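Local coordinates for separin (Saccharomyces cerevisiae, PDB 5U1T), which acts as a caspase-like cysteine protease that triggers chromosome segregation by cleaving the cohesin subunit MCD1/SCC1 at the onset of anaphase, at residues A[196-201]-A[244-249]; A[686-691]-A[739-744]; A[745-750]-A[761-766]. All blocks are in the same frame, centred on the assembly; numbering follows the deposited sequence.

Contact 1 of 3, residues A[196-201]-A[244-249]; sequences KFLQYI and LSYSML
Gln199 lies along the backbone of Ser245 and Tyr246 where helices 190-203 and 236-250 pack against each other in the N-terminal helical region of separase. The two segments run roughly in the same direction, 35° apart, with their axes approaching to 8.6 Å.

Most of the contact is van der Waals packing. With CG anti to the backbone N (chi1 170°), the Gln199 chain runs out alongside Ser245, its CB beside Tyr246 CA and its CG 3.4 Å from Ser245 O. At the end of the chain Gln199 OE1 meets Ser245 CB at 3.2 Å. On the other flank Leu198 and Tyr246 reach out from their helices next to each other, in the same direction. Leu198 CB approaches the edge of the ring, 3.9 Å from Tyr246 CE1. That ring also stacks on Tyr250 and, through its hydroxyl, hydrogen-bonds to Ile256 N.

The polar bonds run within the helices or to outside residues. Gln199 OE1 accepts from Lys196 NZ at 3.0 Å, the donor only slightly tilted from the carbonyl plane, while NE2 bonds to Gln203 OE1. Bonds at both oxygen and nitrogen would restrain the amide's rotation. Lys196 NZ also forms a salt bridge with Asp160, whose OD2 is shared with Tyr200 OH. To reach these partners the lysine chain bends at chi2 and chi3, both near 60°, which lays its CD over one face of the Tyr200 ring, 3.4 Å above the plane and displaced toward the rim.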
loop_
_atom_site.group_PDB
_atom_site.type_symbol
_atom_site.label_atom_id
_atom_site.label_comp_id
_atom_site.label_asym_id
_atom_site.label_seq_id
_atom_site.Cartn_x
_atom_site.Cartn_y
_atom_site.Cartn_z
ATOM N N LYS A 196 -2.916 40.418 -66.285
ATOM C CA LYS A 196 -3.497 39.549 -65.267
ATOM C C LYS A 196 -4.859 39.003 -65.701
ATOM O O LYS A 196 -5.154 37.824 -65.485
ATOM C CB LYS A 196 -3.638 40.295 -63.937
ATOM C CG LYS A 196 -4.204 39.436 -62.797
ATOM C CD LYS A 196 -3.327 38.236 -62.525
ATOM C CE LYS A 196 -1.946 38.640 -62.049
ATOM N NZ LYS A 196 -1.102 37.462 -61.686
ATOM N N PHE A 197 -5.678 39.871 -66.300
ATOM C CA PHE A 197 -7.029 39.518 -66.735
ATOM C C PHE A 197 -7.030 38.466 -67.838
ATOM O O PHE A 197 -7.851 37.542 -67.826
ATOM C CB PHE A 197 -7.783 40.763 -67.212
ATOM C CG PHE A 197 -8.997 40.457 -68.053
ATOM C CD1 PHE A 197 -10.200 40.109 -67.460
ATOM C CD2 PHE A 197 -8.938 40.531 -69.440
ATOM C CE1 PHE A 197 -11.316 39.828 -68.236
ATOM C CE2 PHE A 197 -10.047 40.253 -70.211
ATOM C CZ PHE A 197 -11.238 39.906 -69.611
ATOM N N LEU A 198 -6.125 38.622 -68.803
ATOM C CA LEU A 198 -5.966 37.619 -69.856
ATOM C C LEU A 198 -5.527 36.304 -69.228
ATOM O O LEU A 198 -6.094 35.247 -69.522
ATOM C CB LEU A 198 -4.960 38.073 -70.926
ATOM C CG LEU A 198 -5.366 39.307 -71.739
ATOM C CD1 LEU A 198 -4.362 39.614 -72.851
ATOM C CD2 LEU A 198 -6.768 39.141 -72.305
ATOM N N GLN A 199 -4.528 36.382 -68.354
ATOM C CA GLN A 199 -4.026 35.205 -67.656
ATOM C C GLN A 199 -5.156 34.455 -66.949
ATOM O O GLN A 199 -5.277 33.245 -67.099
ATOM C CB GLN A 199 -2.941 35.603 -66.658
ATOM C CG GLN A 199 -2.509 34.485 -65.716
ATOM C CD GLN A 199 -1.915 35.016 -64.418
ATOM O OE1 GLN A 199 -1.503 36.176 -64.336
ATOM N NE2 GLN A 199 -1.882 34.175 -63.397
ATOM N N TYR A 200 -6.002 35.173 -66.213
ATOM C CA TYR A 200 -7.054 34.520 -65.426
ATOM C C TYR A 200 -8.059 33.813 -66.328
ATOM O O TYR A 200 -8.419 32.657 -66.087
ATOM C CB TYR A 200 -7.781 35.523 -64.514
ATOM C CG TYR A 200 -7.074 35.814 -63.201
ATOM C CD1 TYR A 200 -5.883 35.182 -62.875
ATOM C CD2 TYR A 200 -7.606 36.719 -62.284
ATOM C CE1 TYR A 200 -5.234 35.449 -61.679
ATOM C CE2 TYR A 200 -6.968 36.990 -61.088
ATOM C CZ TYR A 200 -5.781 36.352 -60.791
ATOM O OH TYR A 200 -5.135 36.612 -59.607
ATOM N N ILE A 201 -8.492 34.510 -67.368
ATOM C CA ILE A 201 -9.464 33.976 -68.315
ATOM C C ILE A 201 -8.975 32.687 -69.005
ATOM O O ILE A 201 -9.767 31.774 -69.267
ATOM C CB ILE A 201 -9.832 35.048 -69.364
ATOM C CG1 ILE A 201 -10.872 36.000 -68.766
ATOM C CG2 ILE A 201 -10.340 34.418 -70.637
ATOM C CD1 ILE A 201 -11.789 36.621 -69.770
ATOM N N LEU A 244 5.280 37.298 -66.333
ATOM C CA LEU A 244 5.659 35.913 -66.086
ATOM C C LEU A 244 4.431 35.037 -65.875
ATOM O O LEU A 244 4.327 33.961 -66.451
ATOM C CB LEU A 244 6.585 35.808 -64.873
ATOM C CG LEU A 244 8.023 36.306 -65.038
ATOM C CD1 LEU A 244 8.842 35.990 -63.786
ATOM C CD2 LEU A 244 8.671 35.721 -66.295
ATOM N N SER A 245 3.498 35.504 -65.054
ATOM C CA SER A 245 2.268 34.761 -64.812
ATOM C C SER A 245 1.399 34.717 -66.064
ATOM O O SER A 245 0.711 33.732 -66.316
ATOM C CB SER A 245 1.493 35.380 -63.654
ATOM O OG SER A 245 2.283 35.379 -62.486
ATOM N N TYR A 246 1.555 35.728 -66.896
ATOM C CA TYR A 246 0.811 35.797 -68.127
ATOM C C TYR A 246 1.425 34.846 -69.118
ATOM O O TYR A 246 0.722 34.109 -69.783
ATOM C CB TYR A 246 0.844 37.207 -68.688
ATOM C CG TYR A 246 0.451 37.299 -70.140
ATOM C CD1 TYR A 246 -0.872 37.286 -70.521
ATOM C CD2 TYR A 246 1.409 37.404 -71.128
ATOM C CE1 TYR A 246 -1.231 37.372 -71.846
ATOM C CE2 TYR A 246 1.059 37.490 -72.454
ATOM C CZ TYR A 246 -0.261 37.474 -72.806
ATOM O OH TYR A 246 -0.609 37.564 -74.126
ATOM N N SER A 247 2.746 34.869 -69.199
ATOM C CA SER A 247 3.483 34.017 -70.117
ATOM C C SER A 247 3.072 32.566 -70.006
ATOM O O SER A 247 2.711 31.931 -70.985
ATOM C CB SER A 247 4.975 34.114 -69.835
ATOM O OG SER A 247 5.478 35.375 -70.197
ATOM N N MET A 248 3.087 32.075 -68.786
ATOM C CA MET A 248 2.735 30.720 -68.475
ATOM C C MET A 248 1.527 30.179 -69.188
ATOM O O MET A 248 1.565 29.094 -69.736
ATOM C CB MET A 248 2.473 30.642 -66.997
ATOM C CG MET A 248 3.743 30.685 -66.200
ATOM S SD MET A 248 4.342 29.013 -66.039
ATOM C CE MET A 248 6.049 29.357 -65.653
ATOM N N LEU A 249 0.434 30.905 -69.151
ATOM C CA LEU A 249 -0.761 30.422 -69.790
ATOM C C LEU A 249 -0.743 30.674 -71.289
ATOM O O LEU A 249 -1.509 30.061 -72.016
ATOM C CB LEU A 249 -1.997 31.037 -69.150
ATOM C CG LEU A 249 -2.384 30.365 -67.844
ATOM C CD1 LEU A 249 -1.301 30.613 -66.815
ATOM C CD2 LEU A 249 -3.730 30.854 -67.350
#

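Contact 2 of 3, residues A[686-691]-A[739-744]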
loop_
_atom_site.group_PDB
_atom_site.type_symbol
_atom_site.label_atom_id
_atom_site.label_comp_id
_atom_site.label_asym_id
_atom_site.label_seq_id
_atom_site.Cartn_x
_atom_site.Cartn_y
_atom_site.Cartn_z
ATOM N N HIS A 686 5.018 -4.017 -13.717
ATOM C CA HIS A 686 5.181 -5.435 -13.952
ATOM C C HIS A 686 5.596 -6.161 -12.648
ATOM O O HIS A 686 4.999 -7.178 -12.265
ATOM C CB HIS A 686 6.207 -5.634 -15.078
ATOM C CG HIS A 686 6.500 -7.068 -15.405
ATOM N ND1 HIS A 686 5.542 -8.059 -15.364
ATOM C CD2 HIS A 686 7.649 -7.675 -15.795
ATOM C CE1 HIS A 686 6.090 -9.215 -15.702
ATOM N NE2 HIS A 686 7.366 -9.009 -15.974
ATOM N N ALA A 687 6.590 -5.617 -11.950
ATOM C CA ALA A 687 7.162 -6.282 -10.783
ATOM C C ALA A 687 6.173 -6.316 -9.622
ATOM O O ALA A 687 6.060 -7.312 -8.917
ATOM C CB ALA A 687 8.464 -5.597 -10.358
ATOM N N SER A 688 5.452 -5.224 -9.429
ATOM C CA SER A 688 4.530 -5.146 -8.318
ATOM C C SER A 688 3.470 -6.249 -8.395
ATOM O O SER A 688 3.064 -6.797 -7.376
ATOM C CB SER A 688 3.870 -3.770 -8.279
ATOM O OG SER A 688 3.384 -3.473 -6.984
ATOM N N SER A 689 3.041 -6.585 -9.603
ATOM C CA SER A 689 1.958 -7.542 -9.773
ATOM C C SER A 689 2.404 -8.974 -9.498
ATOM O O SER A 689 1.583 -9.836 -9.177
ATOM C CB SER A 689 1.384 -7.455 -11.186
ATOM O OG SER A 689 2.354 -7.836 -12.138
ATOM N N LEU A 690 3.698 -9.221 -9.639
ATOM C CA LEU A 690 4.223 -10.566 -9.505
ATOM C C LEU A 690 4.565 -10.937 -8.073
ATOM O O LEU A 690 5.174 -11.957 -7.834
ATOM C CB LEU A 690 5.462 -10.725 -10.370
ATOM C CG LEU A 690 5.176 -10.722 -11.867
ATOM C CD1 LEU A 690 6.447 -10.932 -12.676
ATOM C CD2 LEU A 690 4.129 -11.786 -12.201
ATOM N N ILE A 691 4.161 -10.125 -7.116
ATOM C CA ILE A 691 4.662 -10.314 -5.771
ATOM C C ILE A 691 3.847 -11.340 -4.961
ATOM O O ILE A 691 4.431 -12.151 -4.255
ATOM C CB ILE A 691 4.735 -8.958 -5.045
ATOM C CG1 ILE A 691 5.902 -8.145 -5.616
ATOM C CG2 ILE A 691 4.910 -9.134 -3.544
ATOM C CD1 ILE A 691 6.034 -6.756 -5.036
ATOM N N ASN A 739 9.424 -2.194 -2.699
ATOM C CA ASN A 739 10.265 -2.939 -1.783
ATOM C C ASN A 739 9.532 -3.213 -0.481
ATOM O O ASN A 739 9.797 -4.199 0.180
ATOM C CB ASN A 739 11.574 -2.194 -1.533
ATOM C CG ASN A 739 12.551 -2.309 -2.707
ATOM O OD1 ASN A 739 12.442 -1.574 -3.692
ATOM N ND2 ASN A 739 13.516 -3.213 -2.599
ATOM N N ILE A 740 8.600 -2.342 -0.125
ATOM C CA ILE A 740 7.761 -2.568 1.033
ATOM C C ILE A 740 6.893 -3.797 0.783
ATOM O O ILE A 740 6.788 -4.696 1.624
ATOM C CB ILE A 740 6.888 -1.342 1.337
ATOM C CG1 ILE A 740 7.754 -0.230 1.950
ATOM C CG2 ILE A 740 5.717 -1.721 2.236
ATOM C CD1 ILE A 740 7.032 1.088 2.233
ATOM N N LYS A 741 6.295 -3.836 -0.401
ATOM C CA LYS A 741 5.434 -4.939 -0.793
ATOM C C LYS A 741 6.212 -6.252 -0.886
ATOM O O LYS A 741 5.673 -7.303 -0.572
ATOM C CB LYS A 741 4.760 -4.626 -2.129
ATOM C CG LYS A 741 3.485 -5.378 -2.402
ATOM C CD LYS A 741 3.031 -5.144 -3.816
ATOM C CE LYS A 741 1.842 -5.996 -4.158
ATOM N NZ LYS A 741 1.552 -5.937 -5.601
ATOM N N ILE A 742 7.470 -6.201 -1.314
ATOM C CA ILE A 742 8.260 -7.416 -1.411
ATOM C C ILE A 742 8.478 -7.999 -0.024
ATOM O O ILE A 742 8.208 -9.174 0.204
ATOM C CB ILE A 742 9.611 -7.177 -2.089
ATOM C CG1 ILE A 742 9.426 -6.904 -3.586
ATOM C CG2 ILE A 742 10.488 -8.384 -1.926
ATOM C CD1 ILE A 742 10.709 -6.523 -4.305
ATOM N N PHE A 743 8.925 -7.163 0.911
ATOM C CA PHE A 743 9.158 -7.596 2.293
ATOM C C PHE A 743 7.893 -8.044 3.034
ATOM O O PHE A 743 7.960 -8.897 3.902
ATOM C CB PHE A 743 9.843 -6.480 3.095
ATOM C CG PHE A 743 11.296 -6.318 2.775
ATOM C CD1 PHE A 743 12.135 -7.419 2.736
ATOM C CD2 PHE A 743 11.820 -5.072 2.489
ATOM C CE1 PHE A 743 13.486 -7.276 2.417
ATOM C CE2 PHE A 743 13.166 -4.918 2.163
ATOM C CZ PHE A 743 14.003 -6.026 2.130
ATOM N N ASN A 744 6.751 -7.460 2.690
ATOM C CA ASN A 744 5.479 -7.850 3.271
ATOM C C ASN A 744 5.065 -9.258 2.857
ATOM O O ASN A 744 4.581 -10.034 3.678
ATOM C CB ASN A 744 4.382 -6.855 2.878
ATOM C CG ASN A 744 4.047 -5.885 3.987
ATOM O OD1 ASN A 744 4.466 -6.059 5.131
ATOM N ND2 ASN A 744 3.278 -4.855 3.660
#
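Ile691 and Ile742 bring the backbones nearest, their CA atoms 6.4 Å apart, where segment 686-691, whose first residues belong to helix 680-689, meets the middle of helix 729-752 in the helical domain of separase. Ile691 directs its side chain at the facing helix. Its CD1 is the main point of apolar contact, 3.6 Å from Lys741 CD and 3.7 Å from Ile742 CG1, so one methyl touches two consecutive residues; the two isoleucine side chains cross at about a right angle. Phe707 of helix 700-714 packs on both isoleucines and continues this apolar patch.

Lys741 stretches past Ile691 with CG anti to the backbone N (chi1 -157°) and every later torsion extended. Its aliphatic part passes at a slant over Ile691 CD1, and its ammonium group reaches Ser688. There NZ donates to the carbonyl oxygen of Ser688, although the modelled length is too short to be trusted, and forms a salt bridge with Glu651, so the ammonium group has both a backbone and a carboxylate partner. Lys741 NZ also gives a weak hydrogen bond to Ser688 OG, 3.4 Å away.

Contact 3 of 3, residues A[745-750]-A[761-766]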
loop_
_atom_site.group_PDB
_atom_site.type_symbol
_atom_site.label_atom_id
_atom_site.label_comp_id
_atom_site.label_asym_id
_atom_site.label_seq_id
_atom_site.Cartn_x
_atom_site.Cartn_y
_atom_site.Cartn_z
ATOM N N GLU A 745 5.249 -9.590 1.583
ATOM C CA GLU A 745 4.864 -10.914 1.122
ATOM C C GLU A 745 5.903 -11.941 1.517
ATOM O O GLU A 745 5.588 -13.117 1.714
ATOM C CB GLU A 745 4.646 -10.923 -0.382
ATOM C CG GLU A 745 3.278 -10.409 -0.730
ATOM C CD GLU A 745 2.234 -11.495 -0.700
ATOM O OE1 GLU A 745 1.168 -11.295 -0.089
ATOM O OE2 GLU A 745 2.471 -12.545 -1.310
ATOM N N SER A 746 7.139 -11.485 1.644
ATOM C CA SER A 746 8.206 -12.358 2.069
ATOM C C SER A 746 7.990 -12.820 3.515
ATOM O O SER A 746 8.340 -13.947 3.880
ATOM C CB SER A 746 9.547 -11.668 1.929
ATOM O OG SER A 746 10.574 -12.618 2.101
ATOM N N ALA A 747 7.405 -11.943 4.325
ATOM C CA ALA A 747 6.992 -12.318 5.666
ATOM C C ALA A 747 5.959 -13.454 5.609
ATOM O O ALA A 747 6.081 -14.444 6.336
ATOM C CB ALA A 747 6.425 -11.116 6.419
ATOM N N LYS A 748 4.958 -13.302 4.738
ATOM C CA LYS A 748 3.880 -14.270 4.579
ATOM C C LYS A 748 4.426 -15.631 4.134
ATOM O O LYS A 748 4.028 -16.673 4.660
ATOM C CB LYS A 748 2.849 -13.746 3.575
ATOM C CG LYS A 748 1.433 -14.286 3.732
ATOM C CD LYS A 748 0.522 -13.792 2.601
ATOM C CE LYS A 748 -0.933 -14.197 2.823
ATOM N NZ LYS A 748 -1.580 -13.357 3.863
ATOM N N LEU A 749 5.356 -15.628 3.186
ATOM C CA LEU A 749 5.927 -16.880 2.709
ATOM C C LEU A 749 6.727 -17.592 3.784
ATOM O O LEU A 749 6.533 -18.793 4.016
ATOM C CB LEU A 749 6.827 -16.651 1.504
ATOM C CG LEU A 749 6.136 -16.741 0.156
ATOM C CD1 LEU A 749 7.163 -16.752 -0.911
ATOM C CD2 LEU A 749 5.275 -17.973 0.060
ATOM N N ASN A 750 7.645 -16.856 4.407
ATOM C CA ASN A 750 8.480 -17.375 5.481
ATOM C C ASN A 750 7.658 -18.002 6.605
ATOM O O ASN A 750 7.943 -19.115 7.050
ATOM C CB ASN A 750 9.354 -16.265 6.046
ATOM C CG ASN A 750 10.719 -16.217 5.405
ATOM O OD1 ASN A 750 11.317 -17.250 5.108
ATOM N ND2 ASN A 750 11.225 -15.010 5.189
ATOM N N ILE A 761 11.480 -10.384 11.022
ATOM C CA ILE A 761 12.459 -9.409 10.555
ATOM C C ILE A 761 11.993 -8.715 9.276
ATOM O O ILE A 761 12.069 -7.490 9.178
ATOM C CB ILE A 761 13.818 -10.056 10.318
ATOM C CG1 ILE A 761 14.343 -10.606 11.643
ATOM C CG2 ILE A 761 14.790 -9.052 9.715
ATOM C CD1 ILE A 761 15.711 -11.236 11.556
ATOM N N ASP A 762 11.500 -9.499 8.317
ATOM C CA ASP A 762 10.973 -8.968 7.068
ATOM C C ASP A 762 9.929 -7.897 7.334
ATOM O O ASP A 762 10.103 -6.737 6.945
ATOM C CB ASP A 762 10.371 -10.079 6.216
ATOM C CG ASP A 762 11.427 -10.925 5.543
ATOM O OD1 ASP A 762 12.627 -10.571 5.603
ATOM O OD2 ASP A 762 11.054 -11.954 4.939
ATOM N N CYS A 763 8.850 -8.311 7.988
ATOM C CA CYS A 763 7.805 -7.419 8.478
ATOM C C CYS A 763 8.314 -6.103 9.038
ATOM O O CYS A 763 7.716 -5.059 8.812
ATOM C CB CYS A 763 7.002 -8.118 9.574
ATOM S SG CYS A 763 5.422 -8.683 9.034
ATOM N N ARG A 764 9.407 -6.161 9.787
ATOM C CA ARG A 764 9.932 -4.971 10.444
ATOM C C ARG A 764 10.680 -4.072 9.458
ATOM O O ARG A 764 10.702 -2.858 9.624
ATOM C CB ARG A 764 10.835 -5.367 11.615
ATOM C CG ARG A 764 10.098 -6.129 12.735
ATOM C CD ARG A 764 9.317 -5.209 13.663
ATOM N NE ARG A 764 10.197 -4.163 14.164
ATOM C CZ ARG A 764 10.218 -2.922 13.687
ATOM N NH1 ARG A 764 11.077 -2.040 14.186
ATOM N NH2 ARG A 764 9.385 -2.561 12.710
ATOM N N LYS A 765 11.289 -4.668 8.438
ATOM C CA LYS A 765 11.882 -3.893 7.366
ATOM C C LYS A 765 10.788 -3.147 6.612
ATOM O O LYS A 765 10.940 -1.974 6.271
ATOM C CB LYS A 765 12.652 -4.785 6.407
ATOM C CG LYS A 765 13.846 -5.448 6.995
ATOM C CD LYS A 765 14.473 -6.355 5.963
ATOM C CE LYS A 765 15.616 -7.141 6.562
ATOM N NZ LYS A 765 16.137 -8.144 5.608
ATOM N N ALA A 766 9.689 -3.852 6.353
ATOM C CA ALA A 766 8.557 -3.286 5.650
ATOM C C ALA A 766 8.055 -2.063 6.398
ATOM O O ALA A 766 7.752 -1.041 5.798
ATOM C CB ALA A 766 7.460 -4.309 5.493
#
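Ala747 and Asp762 mark the nearest approach of the two backbones, with CA atoms 5.4 Å apart; the segments are antiparallel at 169° and their axes come to 8.2 Å, as the two arms of a helical hairpin formed by helices 729-752 and 756-775. Between the arms lies a buried carboxylate. Asp762 OD2 receives a hydrogen bond from Ser746 OG at 3.0 Å, arriving from above the carboxylate plane, about 45° out of it. Asn750, one turn further along, gives a weak second bond to the same oxygen: Asn750 ND2 is 3.1 Å from Asp762 OD2, and the N-H...O angle is 130°, well bent. The amide of Asn750 is further held by Asn755, which bonds to its OD1 just beyond the end of the helix. The small Ala747 is consistent with the close spacing; its CB meets Cys763 SG at 3.7 Å and also faces Asp762 CB.

Helix 700-714 packs on the helix 729-752 arm, with Phe703 against Ser746 and both Leu700 and Gln704 against Asn750. Helix 782-805 lies against Cys763 through Gln798 and Leu799, while Arg764 of helix 756-775 hydrogen-bonds to the backbone of a second protein chain.

In the fold
From the N terminus, contact 1 comes first and closes a loop of 42 residues that includes helix 217-225. It stands apart from the other two, its centre about 76 Å from that of contact 2 and about 87 Å from that of contact 3. Contact 2 closes a comparable loop much later in the chain, around helix 700-714, and contact 3 a short one across the turn joining helices 729-752 and 756-775. The three follow in series without nesting or crossing. Contacts 2 and 3 occupy successive turns of helix 729-752 and touch directly, with Ile691 packing on Glu745 and Asn744 on Ala766, so this helix connects helix 680-689 to helix 756-775.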